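Local coordinates for uncharacterized protein PA2218 (Pseudomonas aeruginosa, PDB 2HDW) that is of unknown function but has an alpha/beta hydrolase fold and may be a hydrolase, at residues Met48-Thr53 / Thr80-Leu85; Phe73-Gly78 / Thr152-Ala157; Asn144-Asp149 / Asn282-Thr287; Ala185-Ala190 / Met295-Tyr300. All blocks are in the same frame, centred on the assembly; numbering follows the deposited sequence.

Contact 1. Residues Met48-Thr53 / Thr80-Leu85; sequences MQLQLT and TLAADL
Between Met48-Thr53 and Thr80-Leu85 the backbones diverge, the CA atoms of Met48 and Thr80 lying 5.8 Å apart and those of Leu52 and Ala82 7.7 Å apart, and no backbone-to-backbone hydrogen bond joins them. The pairing partners of strand 80-88 in the mixed sheet of this alpha/beta hydrolase fold are strands 66-74 and 126-130; Met48-Thr53, an irregular N-terminal segment, packs its side chains against strand 80-88 without becoming a further strand. One polar bond spans the contact: Met48 N donates to Thr80 OG1 over 2.9 Å with an angle of 169° at the hydrogen. The same hydroxyl oxygen also meets Asn47 N, so the backbone nitrogens of the first two modelled residues converge on it. With chi1 at -61°, Thr80 sets OG1 beside its own backbone N and sends CG2 anti to that atom, where the methyl meets Leu50 CD1 at 3.8 Å. Leu50 and Thr80 run past one another in opposite senses, and this carries Leu50 CD1 on to the Thr80 carbonyl. Further along, both leucines face Ala82, but not equally: Leu50 CD1 stands 4.3 Å from Ala82 CB, whereas Leu52 CD2 closes to 3.6 Å from that methyl.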
loop_
_atom_site.group_PDB
_atom_site.type_symbol
_atom_site.label_atom_id
_atom_site.label_comp_id
_atom_site.label_asym_id
_atom_site.label_seq_id
_atom_site.Cartn_x
_atom_site.Cartn_y
_atom_site.Cartn_z
ATOM N N MET A 48 20.213 -8.547 -2.379
ATOM C CA MET A 48 20.021 -9.980 -2.188
ATOM C C MET A 48 19.449 -10.560 -3.474
ATOM O O MET A 48 18.643 -9.912 -4.141
ATOM C CB MET A 48 19.050 -10.246 -1.032
ATOM C CG MET A 48 18.608 -11.701 -0.925
ATOM S SD MET A 48 17.482 -12.026 0.456
ATOM C CE MET A 48 18.642 -12.684 1.652
ATOM N N GLN A 49 19.873 -11.770 -3.831
ATOM C CA GLN A 49 19.362 -12.411 -5.034
ATOM C C GLN A 49 18.021 -13.032 -4.689
ATOM O O GLN A 49 17.929 -13.852 -3.775
ATOM C CB GLN A 49 20.302 -13.509 -5.524
ATOM C CG GLN A 49 21.681 -13.041 -5.914
ATOM C CD GLN A 49 22.472 -14.142 -6.581
ATOM O OE1 GLN A 49 22.219 -14.486 -7.737
ATOM N NE2 GLN A 49 23.423 -14.720 -5.851
ATOM N N LEU A 50 16.986 -12.638 -5.422
ATOM C CA LEU A 50 15.647 -13.149 -5.177
ATOM C C LEU A 50 15.131 -13.943 -6.370
ATOM O O LEU A 50 15.396 -13.605 -7.524
ATOM C CB LEU A 50 14.680 -11.992 -4.890
ATOM C CG LEU A 50 14.968 -11.026 -3.734
ATOM C CD1 LEU A 50 13.930 -9.901 -3.749
ATOM C CD2 LEU A 50 14.935 -11.763 -2.412
ATOM N N GLN A 51 14.391 -15.002 -6.077
ATOM C CA GLN A 51 13.802 -15.840 -7.106
ATOM C C GLN A 51 12.427 -15.261 -7.412
ATOM O O GLN A 51 11.524 -15.313 -6.575
ATOM C CB GLN A 51 13.662 -17.276 -6.599
ATOM C CG GLN A 51 13.211 -18.269 -7.655
ATOM C CD GLN A 51 12.982 -19.655 -7.085
ATOM O OE1 GLN A 51 12.835 -20.626 -7.828
ATOM N NE2 GLN A 51 12.939 -19.754 -5.761
ATOM N N LEU A 52 12.269 -14.696 -8.602
ATOM C CA LEU A 52 10.996 -14.107 -8.998
ATOM C C LEU A 52 10.328 -14.979 -10.057
ATOM O O LEU A 52 10.976 -15.415 -11.006
ATOM C CB LEU A 52 11.225 -12.702 -9.546
ATOM C CG LEU A 52 12.022 -11.748 -8.648
ATOM C CD1 LEU A 52 12.149 -10.403 -9.333
ATOM C CD2 LEU A 52 11.327 -11.590 -7.296
ATOM N N THR A 53 9.033 -15.241 -9.893
ATOM C CA THR A 53 8.324 -16.068 -10.856
ATOM C C THR A 53 8.149 -15.335 -12.174
ATOM O O THR A 53 7.931 -14.129 -12.194
ATOM C CB THR A 53 6.927 -16.474 -10.357
ATOM O OG1 THR A 53 6.301 -17.295 -11.348
ATOM C CG2 THR A 53 6.059 -15.247 -10.121
ATOM N N THR A 80 15.957 -6.286 0.462
ATOM C CA THR A 80 15.788 -6.212 -0.986
ATOM C C THR A 80 14.331 -6.495 -1.329
ATOM O O THR A 80 13.774 -7.519 -0.922
ATOM C CB THR A 80 16.691 -7.236 -1.702
ATOM O OG1 THR A 80 18.063 -6.941 -1.411
ATOM C CG2 THR A 80 16.477 -7.181 -3.213
ATOM N N LEU A 81 13.715 -5.576 -2.068
ATOM C CA LEU A 81 12.314 -5.711 -2.444
ATOM C C LEU A 81 12.124 -6.133 -3.895
ATOM O O LEU A 81 12.963 -5.856 -4.748
ATOM C CB LEU A 81 11.588 -4.383 -2.214
ATOM C CG LEU A 81 11.787 -3.706 -0.856
ATOM C CD1 LEU A 81 11.064 -2.370 -0.848
ATOM C CD2 LEU A 81 11.266 -4.604 0.262
ATOM N N ALA A 82 11.014 -6.815 -4.163
ATOM C CA ALA A 82 10.681 -7.254 -5.512
ATOM C C ALA A 82 9.556 -6.357 -6.024
ATOM O O ALA A 82 8.707 -5.913 -5.251
ATOM C CB ALA A 82 10.231 -8.717 -5.504
ATOM N N ALA A 83 9.543 -6.094 -7.324
ATOM C CA ALA A 83 8.514 -5.235 -7.888
ATOM C C ALA A 83 8.285 -5.468 -9.374
ATOM O O ALA A 83 9.114 -6.077 -10.058
ATOM C CB ALA A 83 8.881 -3.771 -7.653
ATOM N N ASP A 84 7.144 -4.985 -9.858
ATOM C CA ASP A 84 6.788 -5.081 -11.267
ATOM C C ASP A 84 6.895 -3.666 -11.809
ATOM O O ASP A 84 6.335 -2.730 -11.236
ATOM C CB ASP A 84 5.350 -5.581 -11.449
ATOM C CG ASP A 84 5.200 -7.067 -11.176
ATOM O OD1 ASP A 84 5.864 -7.869 -11.870
ATOM O OD2 ASP A 84 4.410 -7.436 -10.274
ATOM N N LEU A 85 7.623 -3.518 -12.907
ATOM C CA LEU A 85 7.817 -2.229 -13.551
ATOM C C LEU A 85 7.059 -2.217 -14.876
ATOM O O LEU A 85 7.206 -3.133 -15.683
ATOM C CB LEU A 85 9.305 -2.008 -13.810
ATOM C CG LEU A 85 9.734 -0.767 -14.592
ATOM C CD1 LEU A 85 9.480 0.490 -13.766
ATOM C CD2 LEU A 85 11.206 -0.891 -14.931
#

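Contact 2. Residues Phe73-Gly78 / Thr152-Ala157; sequences FANRYG and TEDFSA
Glu153 meets the turn through both carboxylate oxygens: OE2 accepts from Arg76 N at 2.9 Å in a nearly straight bond (175°), while OE1 forms a salt bridge with Arg76 NE. The contact joins a type I beta turn, Asn75-Gly78, which links the first two strands of the alpha/beta hydrolase sheet, to helix 148-164. Both donors stand well above the carboxylate plane, and guanidinium and carboxylate are turned almost perpendicular, 88° apart, so this is not the flat two-pronged pairing of arginine with a carboxylate. A water in the guanidinium plane bridges Arg76 NH2 and Glu153 OE1, and Tyr77 lays CE2 near Glu153 CB.

Asn75 makes the second polar link. Chi1 of 64° places its amide between the backbone N and carbonyl carbon, and from there ND2 donates to Asp154 OD1 over 3.0 Å; that oxygen is approached almost head-on, with amide and carboxylate close to coplanar. Separately, the backbone directs Asn75 CB against Ala157 CB, 3.4 Å away. At the strand end of the contact a second water donates to both Ala74 O and Ala157 O, at 3.0 and 2.9 Å, and beside that bridge Phe73 CD1 lies 3.5 Å from Ala157 O.

An outer shell positions these groups. The Phe73 ring packs against Phe161. Asn75 OD1 accepts from Ile79 N and, weakly, from Tyr77 N, which restrains the amide's rotation, and Asp154 OD1 is also bonded to Ser133 OG.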
loop_
_atom_site.group_PDB
_atom_site.type_symbol
_atom_site.label_atom_id
_atom_site.label_comp_id
_atom_site.label_asym_id
_atom_site.label_seq_id
_atom_site.Cartn_x
_atom_site.Cartn_y
_atom_site.Cartn_z
ATOM N N PHE A 73 15.363 -4.088 -5.696
ATOM C CA PHE A 73 16.129 -2.960 -5.179
ATOM C C PHE A 73 16.091 -3.024 -3.657
ATOM O O PHE A 73 15.136 -3.553 -3.075
ATOM C CB PHE A 73 15.531 -1.644 -5.689
ATOM C CG PHE A 73 14.049 -1.528 -5.472
ATOM C CD1 PHE A 73 13.538 -1.185 -4.223
ATOM C CD2 PHE A 73 13.162 -1.782 -6.512
ATOM C CE1 PHE A 73 12.162 -1.097 -4.012
ATOM C CE2 PHE A 73 11.781 -1.697 -6.315
ATOM C CZ PHE A 73 11.281 -1.354 -5.062
ATOM N N ALA A 74 17.121 -2.492 -3.007
ATOM C CA ALA A 74 17.169 -2.547 -1.548
ATOM C C ALA A 74 16.718 -1.256 -0.871
ATOM O O ALA A 74 16.705 -0.191 -1.493
ATOM C CB ALA A 74 18.584 -2.905 -1.097
ATOM N N ASN A 75 16.319 -1.356 0.395
ATOM C CA ASN A 75 15.928 -0.165 1.136
ATOM C C ASN A 75 17.061 0.158 2.108
ATOM O O ASN A 75 18.030 -0.604 2.208
ATOM C CB ASN A 75 14.593 -0.345 1.875
ATOM C CG ASN A 75 14.631 -1.414 2.954
ATOM O OD1 ASN A 75 15.692 -1.789 3.457
ATOM N ND2 ASN A 75 13.450 -1.892 3.337
ATOM N N ARG A 76 16.950 1.283 2.810
ATOM C CA ARG A 76 17.998 1.711 3.739
ATOM C C ARG A 76 18.256 0.759 4.897
ATOM O O ARG A 76 19.294 0.835 5.558
ATOM C CB ARG A 76 17.676 3.099 4.311
ATOM C CG ARG A 76 17.712 4.234 3.300
ATOM C CD ARG A 76 17.603 5.597 3.980
ATOM N NE ARG A 76 16.480 5.665 4.910
ATOM C CZ ARG A 76 16.587 5.499 6.225
ATOM N NH1 ARG A 76 17.771 5.258 6.770
ATOM N NH2 ARG A 76 15.504 5.567 6.995
ATOM N N TYR A 77 17.313 -0.135 5.152
ATOM C CA TYR A 77 17.478 -1.057 6.261
ATOM C C TYR A 77 18.065 -2.399 5.841
ATOM O O TYR A 77 18.113 -3.346 6.634
ATOM C CB TYR A 77 16.139 -1.217 6.986
ATOM C CG TYR A 77 15.654 0.095 7.585
ATOM C CD1 TYR A 77 16.514 0.898 8.342
ATOM C CD2 TYR A 77 14.339 0.524 7.412
ATOM C CE1 TYR A 77 16.075 2.097 8.913
ATOM C CE2 TYR A 77 13.886 1.715 7.981
ATOM C CZ TYR A 77 14.758 2.497 8.730
ATOM O OH TYR A 77 14.304 3.661 9.310
ATOM N N GLY A 78 18.513 -2.464 4.588
ATOM C CA GLY A 78 19.138 -3.668 4.062
ATOM C C GLY A 78 18.241 -4.744 3.480
ATOM O O GLY A 78 18.702 -5.849 3.202
ATOM N N THR A 152 7.313 2.681 5.631
ATOM C CA THR A 152 7.385 4.032 5.086
ATOM C C THR A 152 8.666 4.084 4.247
ATOM O O THR A 152 8.679 4.631 3.146
ATOM C CB THR A 152 7.420 5.086 6.214
ATOM O OG1 THR A 152 6.140 5.124 6.860
ATOM C CG2 THR A 152 7.750 6.461 5.658
ATOM N N GLU A 153 9.735 3.483 4.763
ATOM C CA GLU A 153 11.014 3.435 4.048
ATOM C C GLU A 153 10.884 2.693 2.704
ATOM O O GLU A 153 11.479 3.103 1.700
ATOM C CB GLU A 153 12.075 2.763 4.930
ATOM C CG GLU A 153 13.336 2.281 4.208
ATOM C CD GLU A 153 14.033 3.369 3.400
ATOM O OE1 GLU A 153 13.997 4.549 3.807
ATOM O OE2 GLU A 153 14.640 3.035 2.356
ATOM N N ASP A 154 10.097 1.620 2.677
ATOM C CA ASP A 154 9.907 0.848 1.442
ATOM C C ASP A 154 9.468 1.741 0.285
ATOM O O ASP A 154 9.919 1.583 -0.847
ATOM C CB ASP A 154 8.851 -0.247 1.626
ATOM C CG ASP A 154 9.327 -1.400 2.490
ATOM O OD1 ASP A 154 10.547 -1.669 2.534
ATOM O OD2 ASP A 154 8.468 -2.063 3.111
ATOM N N PHE A 155 8.578 2.681 0.570
ATOM C CA PHE A 155 8.086 3.585 -0.459
ATOM C C PHE A 155 9.216 4.425 -1.050
ATOM O O PHE A 155 9.300 4.597 -2.261
ATOM C CB PHE A 155 7.003 4.495 0.124
ATOM C CG PHE A 155 5.663 4.338 -0.532
ATOM C CD1 PHE A 155 4.507 4.244 0.238
ATOM C CD2 PHE A 155 5.553 4.312 -1.922
ATOM C CE1 PHE A 155 3.254 4.127 -0.365
ATOM C CE2 PHE A 155 4.304 4.195 -2.540
ATOM C CZ PHE A 155 3.149 4.103 -1.756
ATOM N N SER A 156 10.086 4.948 -0.195
ATOM C CA SER A 156 11.194 5.763 -0.670
ATOM C C SER A 156 12.282 4.910 -1.319
ATOM O O SER A 156 13.061 5.402 -2.136
ATOM C CB SER A 156 11.759 6.600 0.476
ATOM O OG SER A 156 10.860 7.656 0.788
ATOM N N ALA A 157 12.335 3.632 -0.956
ATOM C CA ALA A 157 13.306 2.725 -1.554
ATOM C C ALA A 157 12.854 2.489 -2.993
ATOM O O ALA A 157 13.679 2.335 -3.898
ATOM C CB ALA A 157 13.345 1.407 -0.792
HETATM O O HOH W 1 16.399 1.367 -3.984
HETATM O O HOH W 2 12.956 5.910 5.766
#

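Contact 3. Residues Asn144-Asp149 / Asn282-Thr287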
loop_
_atom_site.group_PDB
_atom_site.type_symbol
_atom_site.label_atom_id
_atom_site.label_comp_id
_atom_site.label_asym_id
_atom_site.label_seq_id
_atom_site.Cartn_x
_atom_site.Cartn_y
_atom_site.Cartn_z
ATOM N N ASN A 144 6.423 -12.096 6.626
ATOM C CA ASN A 144 5.199 -11.430 7.047
ATOM C C ASN A 144 5.194 -10.692 8.380
ATOM O O ASN A 144 4.341 -10.939 9.243
ATOM C CB ASN A 144 4.039 -12.431 7.016
ATOM C CG ASN A 144 3.745 -12.930 5.614
ATOM O OD1 ASN A 144 4.270 -12.394 4.635
ATOM N ND2 ASN A 144 2.897 -13.952 5.506
ATOM N N VAL A 145 6.157 -9.795 8.550
ATOM C CA VAL A 145 6.213 -8.953 9.734
ATOM C C VAL A 145 6.137 -7.551 9.123
ATOM O O VAL A 145 6.514 -7.369 7.966
ATOM C CB VAL A 145 7.528 -9.153 10.536
ATOM C CG1 VAL A 145 8.726 -8.803 9.691
ATOM C CG2 VAL A 145 7.497 -8.300 11.802
ATOM N N ALA A 146 5.618 -6.575 9.859
ATOM C CA ALA A 146 5.504 -5.219 9.321
ATOM C C ALA A 146 5.902 -4.162 10.342
ATOM O O ALA A 146 6.037 -4.451 11.524
ATOM C CB ALA A 146 4.075 -4.960 8.839
ATOM N N SER A 147 6.072 -2.931 9.870
ATOM C CA SER A 147 6.470 -1.815 10.724
ATOM C C SER A 147 6.140 -0.507 10.013
ATOM O O SER A 147 6.361 -0.382 8.811
ATOM C CB SER A 147 7.972 -1.904 11.005
ATOM O OG SER A 147 8.556 -0.628 11.186
ATOM N N PRO A 148 5.598 0.484 10.741
ATOM C CA PRO A 148 5.277 1.747 10.065
ATOM C C PRO A 148 6.535 2.445 9.569
ATOM O O PRO A 148 6.516 3.134 8.546
ATOM C CB PRO A 148 4.549 2.542 11.145
ATOM C CG PRO A 148 5.182 2.048 12.408
ATOM C CD PRO A 148 5.268 0.555 12.175
ATOM N N ASP A 149 7.631 2.249 10.295
ATOM C CA ASP A 149 8.915 2.861 9.942
ATOM C C ASP A 149 9.485 2.199 8.689
ATOM O O ASP A 149 9.720 2.860 7.675
ATOM C CB ASP A 149 9.902 2.700 11.104
ATOM C CG ASP A 149 11.201 3.471 10.896
ATOM O OD1 ASP A 149 11.646 3.605 9.743
ATOM O OD2 ASP A 149 11.796 3.925 11.900
ATOM N N ASN A 282 -3.431 -15.945 4.768
ATOM C CA ASN A 282 -2.243 -16.048 5.602
ATOM C C ASN A 282 -2.356 -15.071 6.764
ATOM O O ASN A 282 -3.460 -14.853 7.271
ATOM C CB ASN A 282 -0.982 -15.793 4.768
ATOM C CG ASN A 282 -0.809 -16.823 3.670
ATOM O OD1 ASN A 282 -1.061 -16.546 2.500
ATOM N ND2 ASN A 282 -0.401 -18.031 4.049
ATOM N N ALA A 283 -1.243 -14.484 7.196
ATOM C CA ALA A 283 -1.294 -13.554 8.321
ATOM C C ALA A 283 0.045 -12.980 8.720
ATOM O O ALA A 283 1.096 -13.493 8.348
ATOM C CB ALA A 283 -1.898 -14.241 9.524
ATOM N N TRP A 284 -0.007 -11.907 9.499
ATOM C CA TRP A 284 1.203 -11.280 10.005
ATOM C C TRP A 284 1.571 -12.063 11.254
ATOM O O TRP A 284 0.764 -12.849 11.766
ATOM C CB TRP A 284 0.947 -9.834 10.428
ATOM C CG TRP A 284 0.458 -8.936 9.334
ATOM C CD1 TRP A 284 -0.805 -8.441 9.184
ATOM C CD2 TRP A 284 1.229 -8.409 8.248
ATOM N NE1 TRP A 284 -0.871 -7.635 8.073
ATOM C CE2 TRP A 284 0.365 -7.597 7.479
ATOM C CE3 TRP A 284 2.567 -8.542 7.850
ATOM C CZ2 TRP A 284 0.795 -6.921 6.331
ATOM C CZ3 TRP A 284 2.994 -7.868 6.706
ATOM C CH2 TRP A 284 2.107 -7.069 5.962
ATOM N N THR A 285 2.781 -11.845 11.745
ATOM C CA THR A 285 3.222 -12.499 12.970
ATOM C C THR A 285 2.317 -11.936 14.051
ATOM O O THR A 285 1.806 -10.819 13.913
ATOM C CB THR A 285 4.659 -12.113 13.315
ATOM O OG1 THR A 285 4.742 -10.684 13.421
ATOM C CG2 THR A 285 5.619 -12.606 12.243
ATOM N N MET A 286 2.115 -12.698 15.122
ATOM C CA MET A 286 1.265 -12.245 16.215
ATOM C C MET A 286 1.785 -10.961 16.860
ATOM O O MET A 286 1.000 -10.138 17.316
ATOM C CB MET A 286 1.123 -13.348 17.278
ATOM C CG MET A 286 0.187 -14.500 16.870
ATOM S SD MET A 286 -0.088 -15.719 18.190
ATOM C CE MET A 286 -1.292 -14.860 19.157
ATOM N N THR A 287 3.098 -10.758 16.884
ATOM C CA THR A 287 3.626 -9.547 17.513
ATOM C C THR A 287 3.820 -8.322 16.604
ATOM O O THR A 287 4.340 -7.292 17.043
ATOM C CB THR A 287 4.941 -9.856 18.278
ATOM O OG1 THR A 287 5.883 -10.499 17.407
ATOM C CG2 THR A 287 4.647 -10.776 19.459
#
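Ala146 sets its methyl over one face of the Trp284 indole, a CH-pi contact in which CB lies 4.1 Å from the centroid of the six-membered ring and 22° off the ring normal. The methyl is displaced toward the rim, and its closest ring atom is Trp284 CZ3 at 3.8 Å. At the edge of the same ring, close to its plane, comes the carbonyl oxygen of Asn144, 3.3 Å from Trp284 CE3. This oxygen serves several neighbours: Trp284 CA approaches it in a CA-H...O contact of 3.2 Å, and Thr285 N donates a hydrogen bond of 3.1 Å that arrives nearly in line with the carbonyl, although the angle at the hydrogen is only 140°. In Trp284, CG stands anti to the carbonyl carbon (chi1 -60°), which brings the CE3-CZ3 side of the indole to Asn144 O and Ala146 CB.

Within the alpha/beta hydrolase fold, Asn144-Asp149 leads into helix 148-164, where Ser147 is the N-cap and which packs beside the central sheet, whereas Asn282-Thr287 belongs to the long excursion of helices and loops between strands 197-201 and 309-314. The contact thus ties that excursion to the segment entering a core helix. Phe105 and Tyr249 also pack on the Trp284 indole, and Phe292 of helix 289-292 touches Ala146.

Toward the other end, Asn144 ND2 gives Ala283 O a weak hydrogen bond of 3.4 Å, and Asn144 CB lies equally close to that oxygen. Thr285 OG1, bonded to Thr288 OG1, stands 4.0 Å from Val145 CG2.

Contact 4. Residues Ala185-Ala190 / Met295-Tyr300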
loop_
_atom_site.group_PDB
_atom_site.type_symbol
_atom_site.label_atom_id
_atom_site.label_comp_id
_atom_site.label_asym_id
_atom_site.label_seq_id
_atom_site.Cartn_x
_atom_site.Cartn_y
_atom_site.Cartn_z
ATOM N N ALA A 185 1.981 6.247 2.368
ATOM C CA ALA A 185 2.349 7.141 1.273
ATOM C C ALA A 185 2.437 8.582 1.772
ATOM O O ALA A 185 3.405 9.283 1.490
ATOM C CB ALA A 185 1.332 7.041 0.127
ATOM N N LEU A 186 1.431 9.023 2.517
ATOM C CA LEU A 186 1.431 10.384 3.054
ATOM C C LEU A 186 2.603 10.552 4.011
ATOM O O LEU A 186 3.244 11.606 4.046
ATOM C CB LEU A 186 0.116 10.670 3.789
ATOM C CG LEU A 186 -1.133 10.683 2.904
ATOM C CD1 LEU A 186 -2.392 10.710 3.763
ATOM C CD2 LEU A 186 -1.078 11.892 1.977
ATOM N N ASN A 187 2.888 9.503 4.778
ATOM C CA ASN A 187 3.983 9.526 5.744
ATOM C C ASN A 187 5.322 9.687 5.026
ATOM O O ASN A 187 6.177 10.458 5.459
ATOM C CB ASN A 187 4.003 8.229 6.557
ATOM C CG ASN A 187 4.731 8.379 7.883
ATOM O OD1 ASN A 187 5.587 7.558 8.238
ATOM N ND2 ASN A 187 4.386 9.419 8.631
ATOM N N ALA A 188 5.490 8.956 3.929
ATOM C CA ALA A 188 6.724 9.008 3.146
ATOM C C ALA A 188 6.939 10.359 2.469
ATOM O O ALA A 188 8.040 10.914 2.508
ATOM C CB ALA A 188 6.722 7.900 2.092
ATOM N N VAL A 189 5.889 10.885 1.844
ATOM C CA VAL A 189 5.980 12.161 1.134
ATOM C C VAL A 189 6.331 13.351 2.032
ATOM O O VAL A 189 6.994 14.293 1.597
ATOM C CB VAL A 189 4.659 12.467 0.382
ATOM C CG1 VAL A 189 4.774 13.803 -0.349
ATOM C CG2 VAL A 189 4.357 11.342 -0.615
ATOM N N ALA A 190 5.882 13.312 3.281
ATOM C CA ALA A 190 6.164 14.395 4.213
ATOM C C ALA A 190 7.665 14.666 4.346
ATOM O O ALA A 190 8.086 15.825 4.393
ATOM C CB ALA A 190 5.577 14.069 5.582
ATOM N N MET A 295 4.076 3.700 17.387
ATOM C CA MET A 295 4.737 4.696 16.540
ATOM C C MET A 295 3.796 5.245 15.466
ATOM O O MET A 295 3.717 4.708 14.360
ATOM C CB MET A 295 5.961 4.066 15.870
ATOM C CG MET A 295 7.238 4.877 16.035
ATOM S SD MET A 295 7.800 4.943 17.746
ATOM C CE MET A 295 9.195 3.855 17.647
ATOM N N PRO A 296 3.075 6.332 15.778
ATOM C CA PRO A 296 2.158 6.887 14.783
ATOM C C PRO A 296 2.825 7.485 13.553
ATOM O O PRO A 296 3.973 7.938 13.595
ATOM C CB PRO A 296 1.369 7.925 15.579
ATOM C CG PRO A 296 2.335 8.358 16.622
ATOM C CD PRO A 296 2.978 7.065 17.053
ATOM N N ILE A 297 2.087 7.459 12.451
ATOM C CA ILE A 297 2.544 8.027 11.196
ATOM C C ILE A 297 1.752 9.320 11.007
ATOM O O ILE A 297 0.881 9.639 11.821
ATOM C CB ILE A 297 2.253 7.093 10.001
ATOM C CG1 ILE A 297 0.768 6.733 9.974
ATOM C CG2 ILE A 297 3.135 5.844 10.099
ATOM C CD1 ILE A 297 0.291 6.150 8.647
ATOM N N LEU A 298 2.074 10.060 9.949
ATOM C CA LEU A 298 1.397 11.315 9.600
ATOM C C LEU A 298 1.644 12.511 10.514
ATOM O O LEU A 298 0.959 13.532 10.397
ATOM C CB LEU A 298 -0.112 11.084 9.490
ATOM C CG LEU A 298 -0.571 9.920 8.609
ATOM C CD1 LEU A 298 -2.098 9.921 8.534
ATOM C CD2 LEU A 298 0.033 10.038 7.224
ATOM N N THR A 299 2.622 12.411 11.409
ATOM C CA THR A 299 2.908 13.526 12.303
ATOM C C THR A 299 3.196 14.805 11.525
ATOM O O THR A 299 2.726 15.889 11.884
ATOM C CB THR A 299 4.131 13.236 13.197
ATOM O OG1 THR A 299 3.893 12.049 13.956
ATOM C CG2 THR A 299 4.376 14.397 14.167
ATOM N N TYR A 300 3.964 14.667 10.450
ATOM C CA TYR A 300 4.368 15.803 9.634
ATOM C C TYR A 300 3.602 15.954 8.321
ATOM O O TYR A 300 4.119 16.504 7.343
ATOM C CB TYR A 300 5.868 15.686 9.372
ATOM C CG TYR A 300 6.660 15.617 10.663
ATOM C CD1 TYR A 300 6.939 16.773 11.385
ATOM C CD2 TYR A 300 7.079 14.391 11.193
ATOM C CE1 TYR A 300 7.613 16.723 12.601
ATOM C CE2 TYR A 300 7.755 14.324 12.417
ATOM C CZ TYR A 300 8.015 15.504 13.114
ATOM O OH TYR A 300 8.665 15.478 14.327
#
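Helix 180-191, which follows strand 173-178 of the central sheet, is covered along one side here by the irregular segment Met295-Tyr300. Three helix residues, Leu186, Asn187 and Ala190, turn their CB atoms toward it, and the closest CA pair is Asn187 with Leu298, 5.0 Å apart. The tightest apolar approach is Leu186 CB to Leu298 CD2 at 3.5 Å, shorter than usual for two carbons. Leu298 has backbone angles of 70° and 12°, a left-handed conformation; its side chain sets off alongside the helix, and its CD2 end comes in against Leu186 CB.

Strand 173-178 and helix 180-191 form a strand-turn-helix unit, the position that carries the nucleophile elbow in enzymes of the alpha/beta hydrolase fold. Ala185-Ala190 lies further down the helix, where Leu186 also packs on Val198 and Thr200 of strand 197-201. Met295-Tyr300 belongs to the loop between helix 289-292 and strand 309-314, so the contact lays part of the route back into the sheet against this helix.

Asn187 lies across Ile297, its CG 3.5 Å from Ile297 CB. With chi1 at -158° the amide is carried away from the helix backbone N and out over that isoleucine, whose other neighbours include Pro148 and Thr207. About one turn farther along, Ala190 CB faces the backbone of Tyr300, 3.3 Å from its carbonyl oxygen; its distance to Tyr300 CB is 4.1 Å, and the phenol ring leads away from the helix.

In the fold
Helix 148-164 connects most of the set: contact 2 uses its first turns, contact 3 runs into its N-terminus, and contact 4 lies against it through helix 180-191 and Ile297. Contacts 1 and 2 meet in the sheet, where Leu81 N and Phe73 O, 2.7 Å apart, probably bond between neighbouring strands; their centres are about 13 Å apart. Contacts 2 and 3 touch through a probable hydrogen bond between Tyr77 OH and Asp149 OD1, also at 2.7 Å. Phe155 CE1 packs 3.5 Å from Ala185 CB between contacts 2 and 4, and Pro148 CB lies 3.7 Å from Ile297 CG2 between contacts 3 and 4. Contacts 1 and 4 are the farthest apart, with centres about 26 Å from each other.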